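Local coordinates for endoglucanase, glycoside hydrolase family 5 protein (Cytophaga hutchinsonii, PDB 5IHS) that hydrolyses internal beta-1,4-glucosidic linkages of cellulose and is probably among the periplasmic endoglucanases this bacterium needs to live on crystalline cellulose, at residues 122-127 and 133-138; 138-143 and 176-181. All blocks are in the same frame, centred on the assembly; numbering follows the deposited sequence.

Contact 1. Residues 122-127 and 133-138; sequences IDYHSH and PAAAQR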
loop_
_atom_site.group_PDB
_atom_site.type_symbol
_atom_site.label_atom_id
_atom_site.label_comp_id
_atom_site.label_asym_id
_atom_site.label_seq_id
_atom_site.Cartn_x
_atom_site.Cartn_y
_atom_site.Cartn_z
ATOM N N ILE A 122 0.474 6.688 -2.010
ATOM C CA ILE A 122 -0.537 7.301 -2.862
ATOM C C ILE A 122 -0.938 6.231 -3.873
ATOM O O ILE A 122 -0.198 5.971 -4.821
ATOM C CB ILE A 122 -0.003 8.558 -3.555
ATOM C CG1 ILE A 122 0.403 9.622 -2.532
ATOM C CG2 ILE A 122 -1.036 9.110 -4.544
ATOM C CD1 ILE A 122 1.118 10.802 -3.136
ATOM N N ASP A 123 -2.101 5.594 -3.657
ATOM C CA ASP A 123 -2.564 4.448 -4.443
ATOM C C ASP A 123 -3.650 4.858 -5.436
ATOM O O ASP A 123 -4.747 5.289 -5.050
ATOM C CB ASP A 123 -3.058 3.366 -3.480
ATOM C CG ASP A 123 -3.989 2.329 -4.100
ATOM O OD1 ASP A 123 -3.839 1.962 -5.282
ATOM O OD2 ASP A 123 -4.879 1.859 -3.313
ATOM N N TYR A 124 -3.333 4.713 -6.723
ATOM C CA TYR A 124 -4.280 4.883 -7.823
ATOM C C TYR A 124 -5.082 3.590 -7.886
ATOM O O TYR A 124 -4.658 2.595 -8.481
ATOM C CB TYR A 124 -3.507 5.165 -9.103
ATOM C CG TYR A 124 -4.294 5.814 -10.215
ATOM C CD1 TYR A 124 -4.675 7.153 -10.127
ATOM C CD2 TYR A 124 -4.641 5.119 -11.360
ATOM C CE1 TYR A 124 -5.382 7.769 -11.141
ATOM C CE2 TYR A 124 -5.349 5.736 -12.385
ATOM C CZ TYR A 124 -5.718 7.060 -12.263
ATOM O OH TYR A 124 -6.420 7.707 -13.255
ATOM N N HIS A 125 -6.240 3.602 -7.224
ATOM C CA HIS A 125 -6.943 2.369 -6.873
ATOM C C HIS A 125 -7.872 1.972 -8.017
ATOM O O HIS A 125 -9.094 2.117 -7.965
ATOM C CB HIS A 125 -7.657 2.518 -5.536
ATOM C CG HIS A 125 -7.946 1.212 -4.877
ATOM N ND1 HIS A 125 -6.998 0.526 -4.149
ATOM C CD2 HIS A 125 -9.075 0.463 -4.846
ATOM C CE1 HIS A 125 -7.540 -0.581 -3.679
ATOM N NE2 HIS A 125 -8.796 -0.651 -4.093
ATOM N N SER A 126 -7.232 1.474 -9.073
ATOM C CA SER A 126 -7.869 1.151 -10.339
ATOM C C SER A 126 -7.630 -0.302 -10.730
ATOM O O SER A 126 -6.599 -0.896 -10.400
ATOM C CB SER A 126 -7.296 2.042 -11.447
ATOM O OG SER A 126 -7.857 1.747 -12.716
ATOM N N HIS A 127 -8.599 -0.841 -11.482
ATOM C CA HIS A 127 -8.504 -2.130 -12.161
ATOM C C HIS A 127 -8.329 -1.989 -13.669
ATOM O O HIS A 127 -8.320 -3.003 -14.377
ATOM C CB HIS A 127 -9.759 -2.980 -11.900
ATOM C CG HIS A 127 -9.931 -3.414 -10.478
ATOM N ND1 HIS A 127 -8.972 -4.123 -9.792
ATOM C CD2 HIS A 127 -10.965 -3.243 -9.617
ATOM C CE1 HIS A 127 -9.412 -4.368 -8.567
ATOM N NE2 HIS A 127 -10.626 -3.860 -8.440
ATOM N N PRO A 133 -4.781 6.657 -19.601
ATOM C CA PRO A 133 -3.430 7.005 -19.149
ATOM C C PRO A 133 -3.230 8.488 -18.950
ATOM O O PRO A 133 -2.430 8.876 -18.090
ATOM C CB PRO A 133 -2.526 6.444 -20.255
ATOM C CG PRO A 133 -3.396 6.438 -21.469
ATOM C CD PRO A 133 -4.772 6.077 -20.954
ATOM N N ALA A 134 -3.911 9.337 -19.719
ATOM C CA ALA A 134 -3.711 10.767 -19.550
ATOM C C ALA A 134 -4.203 11.219 -18.185
ATOM O O ALA A 134 -3.563 12.049 -17.533
ATOM C CB ALA A 134 -4.422 11.546 -20.658
ATOM N N ALA A 135 -5.341 10.688 -17.740
ATOM C CA ALA A 135 -5.850 11.042 -16.418
ATOM C C ALA A 135 -4.866 10.629 -15.328
ATOM O O ALA A 135 -4.603 11.384 -14.380
ATOM C CB ALA A 135 -7.209 10.384 -16.198
ATOM N N ALA A 136 -4.298 9.431 -15.449
ATOM C CA ALA A 136 -3.360 8.943 -14.444
ATOM C C ALA A 136 -2.075 9.760 -14.445
ATOM O O ALA A 136 -1.537 10.096 -13.382
ATOM C CB ALA A 136 -3.049 7.472 -14.708
ATOM N N GLN A 137 -1.563 10.078 -15.635
ATOM C CA GLN A 137 -0.357 10.884 -15.743
ATOM C C GLN A 137 -0.576 12.262 -15.142
ATOM O O GLN A 137 0.307 12.800 -14.467
ATOM C CB GLN A 137 0.059 10.991 -17.210
ATOM C CG GLN A 137 0.643 9.701 -17.763
ATOM C CD GLN A 137 0.973 9.802 -19.238
ATOM O OE1 GLN A 137 1.027 10.899 -19.812
ATOM N NE2 GLN A 137 1.204 8.660 -19.866
ATOM N N ARG A 138 -1.750 12.848 -15.375
ATOM C CA ARG A 138 -2.048 14.166 -14.823
ATOM C C ARG A 138 -2.048 14.121 -13.299
ATOM O O ARG A 138 -1.439 14.970 -12.633
ATOM C CB ARG A 138 -3.405 14.648 -15.357
ATOM C CG ARG A 138 -3.812 16.040 -14.898
ATOM C CD ARG A 138 -5.008 16.581 -15.698
ATOM N NE ARG A 138 -6.208 15.746 -15.584
ATOM C CZ ARG A 138 -6.711 14.974 -16.552
ATOM N NH1 ARG A 138 -7.811 14.268 -16.325
ATOM N NH2 ARG A 138 -6.140 14.904 -17.745
#

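Contact 2. Residues 138-143 and 176-181; sequences RFFSEM and EGVITK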
loop_
_atom_site.group_PDB
_atom_site.type_symbol
_atom_site.label_atom_id
_atom_site.label_comp_id
_atom_site.label_asym_id
_atom_site.label_seq_id
_atom_site.Cartn_x
_atom_site.Cartn_y
_atom_site.Cartn_z
ATOM N N ARG A 138 -1.750 12.848 -15.375
ATOM C CA ARG A 138 -2.048 14.166 -14.823
ATOM C C ARG A 138 -2.048 14.121 -13.299
ATOM O O ARG A 138 -1.439 14.970 -12.633
ATOM C CB ARG A 138 -3.405 14.648 -15.357
ATOM C CG ARG A 138 -3.812 16.040 -14.898
ATOM C CD ARG A 138 -5.008 16.581 -15.698
ATOM N NE ARG A 138 -6.208 15.746 -15.584
ATOM C CZ ARG A 138 -6.711 14.974 -16.552
ATOM N NH1 ARG A 138 -7.811 14.268 -16.325
ATOM N NH2 ARG A 138 -6.140 14.904 -17.745
ATOM N N PHE A 139 -2.728 13.121 -12.733
ATOM C CA PHE A 139 -2.796 12.974 -11.283
ATOM C C PHE A 139 -1.407 12.825 -10.679
ATOM O O PHE A 139 -1.051 13.517 -9.717
ATOM C CB PHE A 139 -3.652 11.762 -10.925
ATOM C CG PHE A 139 -3.623 11.439 -9.463
ATOM C CD1 PHE A 139 -4.274 12.253 -8.551
ATOM C CD2 PHE A 139 -2.939 10.331 -8.991
ATOM C CE1 PHE A 139 -4.243 11.970 -7.197
ATOM C CE2 PHE A 139 -2.902 10.044 -7.638
ATOM C CZ PHE A 139 -3.554 10.867 -6.737
ATOM N N PHE A 140 -0.612 11.902 -11.215
ATOM C CA PHE A 140 0.697 11.655 -10.631
ATOM C C PHE A 140 1.651 12.816 -10.857
ATOM O O PHE A 140 2.492 13.085 -9.993
ATOM C CB PHE A 140 1.258 10.314 -11.095
ATOM C CG PHE A 140 0.716 9.170 -10.298
ATOM C CD1 PHE A 140 1.086 9.011 -8.974
ATOM C CD2 PHE A 140 -0.203 8.284 -10.837
ATOM C CE1 PHE A 140 0.559 7.991 -8.196
ATOM C CE2 PHE A 140 -0.726 7.249 -10.057
ATOM C CZ PHE A 140 -0.334 7.107 -8.735
ATOM N N SER A 141 1.546 13.520 -11.989
ATOM C CA SER A 141 2.344 14.729 -12.179
ATOM C C SER A 141 2.031 15.760 -11.103
ATOM O O SER A 141 2.933 16.404 -10.549
ATOM C CB SER A 141 2.065 15.343 -13.553
ATOM O OG SER A 141 2.568 14.544 -14.598
ATOM N N GLU A 142 0.746 15.948 -10.803
ATOM C CA GLU A 142 0.361 16.910 -9.772
ATOM C C GLU A 142 0.902 16.506 -8.408
ATOM O O GLU A 142 1.411 17.347 -7.655
ATOM C CB GLU A 142 -1.156 17.023 -9.713
ATOM C CG GLU A 142 -1.724 17.718 -10.911
ATOM C CD GLU A 142 -3.232 17.735 -10.929
ATOM O OE1 GLU A 142 -3.849 17.319 -9.927
ATOM O OE2 GLU A 142 -3.801 18.176 -11.952
ATOM N N MET A 143 0.786 15.223 -8.062
ATOM C CA MET A 143 1.266 14.771 -6.765
ATOM C C MET A 143 2.776 14.902 -6.668
ATOM O O MET A 143 3.301 15.340 -5.638
ATOM C CB MET A 143 0.820 13.325 -6.506
ATOM C CG MET A 143 -0.691 13.116 -6.368
ATOM S SD MET A 143 -1.441 14.034 -5.015
ATOM C CE MET A 143 -2.071 15.396 -5.929
ATOM N N GLU A 176 5.382 2.717 -17.324
ATOM C CA GLU A 176 6.523 3.490 -17.794
ATOM C C GLU A 176 6.130 4.932 -18.107
ATOM O O GLU A 176 6.885 5.864 -17.809
ATOM C CB GLU A 176 7.159 2.781 -18.991
ATOM C CG GLU A 176 7.915 1.533 -18.559
ATOM C CD GLU A 176 8.436 0.711 -19.702
ATOM O OE1 GLU A 176 7.779 0.666 -20.768
ATOM O OE2 GLU A 176 9.507 0.096 -19.523
ATOM N N GLY A 177 4.956 5.138 -18.713
ATOM C CA GLY A 177 4.508 6.492 -18.992
ATOM C C GLY A 177 4.281 7.302 -17.729
ATOM O O GLY A 177 4.627 8.484 -17.664
ATOM N N VAL A 178 3.683 6.680 -16.710
ATOM C CA VAL A 178 3.449 7.375 -15.446
ATOM C C VAL A 178 4.762 7.621 -14.703
ATOM O O VAL A 178 4.977 8.697 -14.133
ATOM C CB VAL A 178 2.426 6.613 -14.583
ATOM C CG1 VAL A 178 2.270 7.280 -13.218
ATOM C CG2 VAL A 178 1.071 6.560 -15.282
ATOM N N ILE A 179 5.657 6.631 -14.688
ATOM C CA ILE A 179 6.954 6.804 -14.032
ATOM C C ILE A 179 7.699 8.003 -14.612
ATOM O O ILE A 179 8.275 8.811 -13.874
ATOM C CB ILE A 179 7.778 5.505 -14.120
ATOM C CG1 ILE A 179 7.133 4.401 -13.263
ATOM C CG2 ILE A 179 9.223 5.735 -13.685
ATOM C CD1 ILE A 179 7.643 3.015 -13.593
ATOM N N THR A 180 7.736 8.120 -15.941
ATOM C CA THR A 180 8.423 9.254 -16.549
ATOM C C THR A 180 7.850 10.568 -16.042
ATOM O O THR A 180 8.594 11.507 -15.743
ATOM C CB THR A 180 8.326 9.159 -18.070
ATOM O OG1 THR A 180 9.002 7.976 -18.504
ATOM C CG2 THR A 180 8.963 10.370 -18.738
ATOM N N LYS A 181 6.525 10.656 -15.941
ATOM C CA LYS A 181 5.899 11.876 -15.443
ATOM C C LYS A 181 6.269 12.154 -13.987
ATOM O O LYS A 181 6.567 13.297 -13.620
ATOM C CB LYS A 181 4.388 11.806 -15.632
ATOM C CG LYS A 181 3.946 11.859 -17.088
ATOM C CD LYS A 181 4.059 13.266 -17.670
ATOM C CE LYS A 181 3.548 13.333 -19.096
ATOM N NZ LYS A 181 4.510 12.724 -20.023
HETATM O O HOH W 1 5.259 15.338 -14.962
#

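Contact 1. Residues 122-127 and 133-138
Y124 reaches from the third strand of the barrel to A135 and A136 on the helix that follows it. With CG anti to the backbone N (chi1 -160°), the side chain is carried outward, and CB and CG stop short of this first part of the helix. Contact begins at the far half of the ring. Y124 CE1 passes 4.0 Å from A136 CA, and Y124 CE2 lies 3.7 Å from A136 CB. Y124 CZ is closest to A136 CB, at 3.6 Å, and this methyl meets the ring obliquely. The hydroxyl rests by van der Waals contact on the peptide joining the two alanines, with Y124 OH 3.5 Å from A136 N and 3.9 Å from A135 C. Replacing Y124 by alanine would remove the whole ring and would probably open a gap between strand and helix beside the A136 methyl and this peptide. The next residue, H125, donates from ND1 to the syn lone pair of D123 OD2 at 2.6 Å, while its ring meets W59 and W282. Y124 thus fills the seam of the beta-alpha-beta unit between strand 119-125 and helix 133-147, with M88 of strand 83-89 and Y174 of helix 167-185 against it.

Contact 2. Residues 138-143 and 176-181
Helix segments 138-143 and 176-181 run in the same general direction, their CA atoms 7.0 Å apart at F140 and V178 and closing to 5.6 Å at S141 and K181. They belong to consecutive helices, 133-147 and 167-185, in the outer layer of the TIM barrel, and meet through an apolar pair on the inner side and a more polar pair nearer the surface. The inner pair is F140 with V178. V178 CG1 stands anti to its own backbone N (chi1 175°) and approaches the near end of the phenylalanine obliquely, 3.6 Å from F140 CD2. F139 CD2 lies over the centre of one face of the F140 ring, 3.8 Å above its plane. V157, in a loop, touches both F140 and V178, and I122 of strand 119-125 touches F140, so the inner pair packs on the barrel strand through its phenylalanine. In the outer pair the small serine side chain is consistent with the close approach of the backbones. S141 is modelled in two conformers; in the one described, S141 OG makes van der Waals contact with K181 CB at 3.4 Å. The lysine chain bends at chi2 (-75°) and brings K181 CD back to 3.6 Å from S141 OG before its amino end leads away. The polar partner of S141 OG within its own helix is the carbonyl O of Q137, one turn earlier. A water bridge between the helices is likewise tied to this conformer and uncertain in the other: the water donates to S141 OG and to the backbone O of K181, each at 2.8 Å.

Contacts 1 and 2 follow one another along helix 133-147, share R138 and have centres 8 Å apart. Their apolar parts are continuous. Y124 CB lies 3.6 Å from F140 CE2, Y124 CD1 lies 3.8 Å from F139 CD2, and I122 CG2 is 3.7 Å from F139 CE2, so the strand residues of contact 1 pack on the helix residues of contact 2. Farther out, Q137 OE1 meets K181 CE at 3.6 Å. Contact 1 is the nearer to the chain's centre, about 14 Å against 18 Å between centres. Its strand ends at H125, at the C-terminal rim where TIM-barrel enzymes place their active sites; contact 2 lies in the outer helical layer.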